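Local atomic coordinates of AvrRpt2 (Erwinia amylovora, PDB entry 6HQZ), a protein that probably acts as a C70-family papain-like cysteine protease, a type III effector that the fire blight pathogen delivers into plant cells. Residues G19-Y22 with A23-M27; L40-L43 with Y44-G48. One frame throughout, in Å; residues are numbered along the deposited sequence.

In the fold
Read from the N terminus, the two interactions follow each other in series, neither nested nor crossed; each is local, along a helix or just beyond it, and closes no long loop. Interaction 1 lies within helix 19-27, which packs against strands 93-98 and 104-113 of the antiparallel sheet. The chain then passes through the loop containing Ser34 and Pro36 and reaches helix 40-45, which with the residues that follow forms interaction 2, placed between strand 104-113 and helix 49-65. Although the centres of the contacts are about 18 Å apart, the two helices touch where Cys20 SG packs on Leu40 CD1 at 3.6 Å. Both contacts also pack on strand 104-113.

Interaction 1. Residues G19-Y22 with A23-M27; sequences GCWY and ACTRM
Thr25 lays its methyl group on the indole of Trp21, one helical turn earlier. CG2 sits 3.8 Å from the centroid of the six-membered ring of Trp21 and only 12° off the ring normal, a CH-pi contact over the face, the two side chains crossing at a slant. The hydroxyl turns back to the helix itself: at chi1 53° OG1 falls between the backbone N and the carbonyl carbon of Thr25, which brings it within 2.8 Å of Trp21 O and 3.2 Å of Tyr22 O, one proton with two acceptors in reach and the choice between them not settled. Trp21 O accepts Thr25 N at 2.9 Å, as expected in a regular alpha-helix, and the same i to i+4 pattern joins Cys24 N to Cys20 O. Trp21 in turn is fixed by NE1, which bonds to Ser34 O, while Met94 and Met106 pack on its side chain; Cys24 reaches these methionines too. Papain-like proteases of clan CA carry their nucleophile near the start of a helix packed against the beta-sheet domain, and helix 19-27 is probably that helix here. Away from the sheet the packing thins. Tyr22, partly exposed, turns a ring face to Trp21, whose CD1 stands 3.6 Å above the plane over its centre, so the two rings meet edge on rather than flat. Beyond it Arg26 is exposed. Its backbone N bonds to Tyr22 O, but its guanidinium stays further off, with Arg26 NE 4.1 Å from Tyr22 O. The chain gets there through a nearly eclipsed bend at chi3, -16°, which a contact with a crystal neighbour may help to shape.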
# COMPACT_ATOMS: atom_id res chain seq x y z
N GLY A 19 23.07 -18.48 4.78
CA GLY A 19 22.96 -18.02 3.41
C GLY A 19 21.64 -17.32 3.13
O GLY A 19 21.65 -16.39 2.32
N CYS A 20 20.54 -17.70 3.81
CA CYS A 20 19.23 -17.08 3.56
C CYS A 20 19.23 -15.63 4.06
O CYS A 20 18.63 -14.77 3.41
CB CYS A 20 18.05 -17.90 4.09
SG CYS A 20 18.20 -18.25 5.83
N TRP A 21 19.96 -15.34 5.14
CA TRP A 21 20.09 -13.94 5.58
C TRP A 21 20.74 -13.03 4.49
O TRP A 21 20.26 -11.89 4.20
CB TRP A 21 20.85 -13.85 6.91
CG TRP A 21 21.41 -12.44 7.23
CD1 TRP A 21 22.63 -11.94 6.91
CD2 TRP A 21 20.71 -11.41 7.91
NE1 TRP A 21 22.74 -10.63 7.36
CE2 TRP A 21 21.58 -10.30 8.00
CE3 TRP A 21 19.47 -11.34 8.52
CZ2 TRP A 21 21.21 -9.11 8.61
CZ3 TRP A 21 19.10 -10.15 9.13
CH2 TRP A 21 19.97 -9.06 9.17
N TYR A 22 21.83 -13.52 3.92
CA TYR A 22 22.58 -12.68 2.98
C TYR A 22 21.77 -12.53 1.72
O TYR A 22 21.71 -11.41 1.16
CB TYR A 22 23.97 -13.21 2.69
CG TYR A 22 24.81 -13.24 3.95
CD1 TYR A 22 25.37 -12.06 4.46
CD2 TYR A 22 25.02 -14.43 4.66
CE1 TYR A 22 26.14 -12.06 5.61
CE2 TYR A 22 25.79 -14.44 5.83
CZ TYR A 22 26.36 -13.24 6.28
OH TYR A 22 27.09 -13.21 7.41
N ALA A 23 21.12 -13.61 1.30
CA ALA A 23 20.27 -13.53 0.13
C ALA A 23 19.10 -12.55 0.31
O ALA A 23 18.86 -11.72 -0.60
CB ALA A 23 19.78 -14.88 -0.31
N CYS A 24 18.38 -12.65 1.43
CA CYS A 24 17.23 -11.80 1.68
C CYS A 24 17.66 -10.32 1.79
O CYS A 24 17.00 -9.46 1.26
CB CYS A 24 16.45 -12.27 2.94
SG CYS A 24 15.61 -13.85 2.67
N THR A 25 18.72 -10.04 2.51
CA THR A 25 19.14 -8.66 2.69
C THR A 25 19.59 -8.09 1.31
O THR A 25 19.20 -6.96 1.01
CB THR A 25 20.21 -8.48 3.77
OG1 THR A 25 21.29 -9.35 3.51
CG2 THR A 25 19.68 -8.73 5.10
N ARG A 26 20.24 -8.90 0.46
CA ARG A 26 20.59 -8.51 -0.92
C ARG A 26 19.34 -8.25 -1.79
O ARG A 26 19.30 -7.24 -2.53
CB ARG A 26 21.57 -9.49 -1.63
CG ARG A 26 22.46 -8.83 -2.67
CD ARG A 26 23.74 -9.61 -3.08
NE ARG A 26 24.04 -10.68 -2.12
CZ ARG A 26 24.55 -11.87 -2.40
NH1 ARG A 26 24.92 -12.19 -3.64
NH2 ARG A 26 24.72 -12.75 -1.41
N MET A 27 18.31 -9.08 -1.63
CA MET A 27 17.05 -8.84 -2.32
C MET A 27 16.39 -7.54 -1.89
O MET A 27 15.69 -6.94 -2.70
CB MET A 27 16.08 -10.01 -2.21
CG MET A 27 16.57 -11.25 -2.90
SD MET A 27 15.33 -12.54 -2.95
CE MET A 27 15.73 -13.51 -1.52

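Interaction 2. Residues L40-L43 with Y44-G48; sequences LPEL and YDSSG
One face of the Tyr44 ring is covered by its predecessor, Leu43: CD2 stands 3.9 Å from the ring centroid, 29° off the normal, in a CH-pi contact, with CG above the same ring. Because Leu43 CG is anti to its own backbone N (chi1 175°), the branch runs beside the tyrosine and points the same way. Leu40, one turn back, comes alongside, its CD2 4.0 Å from Tyr44 CE2. The backbone beneath forms a short helical turn, with Tyr44 N bonded to Leu40 O at 2.8 Å and Asp45 N to Pro41 O at 2.7 Å. Ser46 then turns into an extended conformation, yet Ser46 OG still comes 3.1 Å from Glu42 CA and 3.6 Å from Glu42 CB, and makes a weak hydrogen bond to Gln50. A water lies within bonding distance of both Glu42 O and Ser46 O, though it has more acceptors in reach than protons. Leu43 O accepts a bond from His147 NE2. Helix 40-45 lies between two neighbours: Leu40 and Tyr44 rest on Trp104 of strand 104-113, whereas Leu43 packs on Gln54 and Val58 of helix 49-65.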
# COMPACT_ATOMS: atom_id res chain seq x y z
N LEU A 40 19.29 -19.31 12.90
CA LEU A 40 17.92 -18.96 12.72
C LEU A 40 16.98 -19.29 13.90
O LEU A 40 16.15 -18.42 14.28
CB LEU A 40 17.41 -19.62 11.45
CG LEU A 40 17.99 -19.07 10.17
CD1 LEU A 40 17.21 -19.64 8.99
CD2 LEU A 40 17.90 -17.56 10.11
N PRO A 41 17.06 -20.52 14.44
CA PRO A 41 16.22 -20.81 15.62
C PRO A 41 16.41 -19.82 16.77
O PRO A 41 15.43 -19.43 17.40
CB PRO A 41 16.66 -22.20 16.08
CG PRO A 41 17.51 -22.76 14.99
CD PRO A 41 17.83 -21.72 14.00
N GLU A 42 17.64 -19.39 16.97
CA GLU A 42 17.94 -18.46 18.06
C GLU A 42 17.46 -17.02 17.76
O GLU A 42 17.02 -16.27 18.66
CB GLU A 42 19.43 -18.54 18.39
CG GLU A 42 19.82 -19.92 18.96
CD GLU A 42 19.92 -21.05 17.93
OE1 GLU A 42 20.13 -20.77 16.71
OE2 GLU A 42 19.81 -22.24 18.37
N LEU A 43 17.55 -16.67 16.49
CA LEU A 43 17.10 -15.39 16.02
C LEU A 43 15.57 -15.34 16.11
O LEU A 43 15.05 -14.30 16.48
CB LEU A 43 17.54 -15.18 14.56
CG LEU A 43 17.02 -13.91 13.87
CD1 LEU A 43 17.52 -12.73 14.64
CD2 LEU A 43 17.39 -13.85 12.41
N TYR A 44 14.86 -16.44 15.80
CA TYR A 44 13.41 -16.35 15.62
C TYR A 44 12.58 -17.01 16.68
O TYR A 44 11.35 -16.76 16.77
CB TYR A 44 13.02 -16.91 14.25
CG TYR A 44 13.36 -15.99 13.15
CD1 TYR A 44 12.86 -14.71 13.11
CD2 TYR A 44 14.22 -16.38 12.14
CE1 TYR A 44 13.21 -13.81 12.09
CE2 TYR A 44 14.57 -15.51 11.13
CZ TYR A 44 14.06 -14.22 11.07
OH TYR A 44 14.43 -13.34 10.06
N ASP A 45 13.21 -17.84 17.48
CA ASP A 45 12.47 -18.61 18.46
C ASP A 45 13.10 -18.72 19.84
O ASP A 45 12.68 -19.57 20.60
CB ASP A 45 12.21 -20.02 17.95
CG ASP A 45 11.06 -20.70 18.68
OD1 ASP A 45 10.18 -20.02 19.28
OD2 ASP A 45 11.06 -21.94 18.71
N SER A 46 14.06 -17.87 20.19
CA SER A 46 14.74 -18.02 21.51
C SER A 46 13.98 -17.25 22.56
O SER A 46 13.38 -16.26 22.24
CB SER A 46 16.17 -17.46 21.49
OG SER A 46 17.11 -18.43 21.09
N SER A 47 14.02 -17.73 23.80
CA SER A 47 13.61 -16.93 24.99
C SER A 47 14.68 -17.00 26.11
O SER A 47 15.67 -17.70 25.97
CB SER A 47 12.25 -17.40 25.51
OG SER A 47 11.68 -16.41 26.36
N GLY A 48 14.51 -16.26 27.21
CA GLY A 48 15.56 -16.15 28.25
C GLY A 48 16.85 -15.51 27.70
O GLY A 48 16.75 -14.63 26.85
O HOH W 1 14.72 -14.92 19.83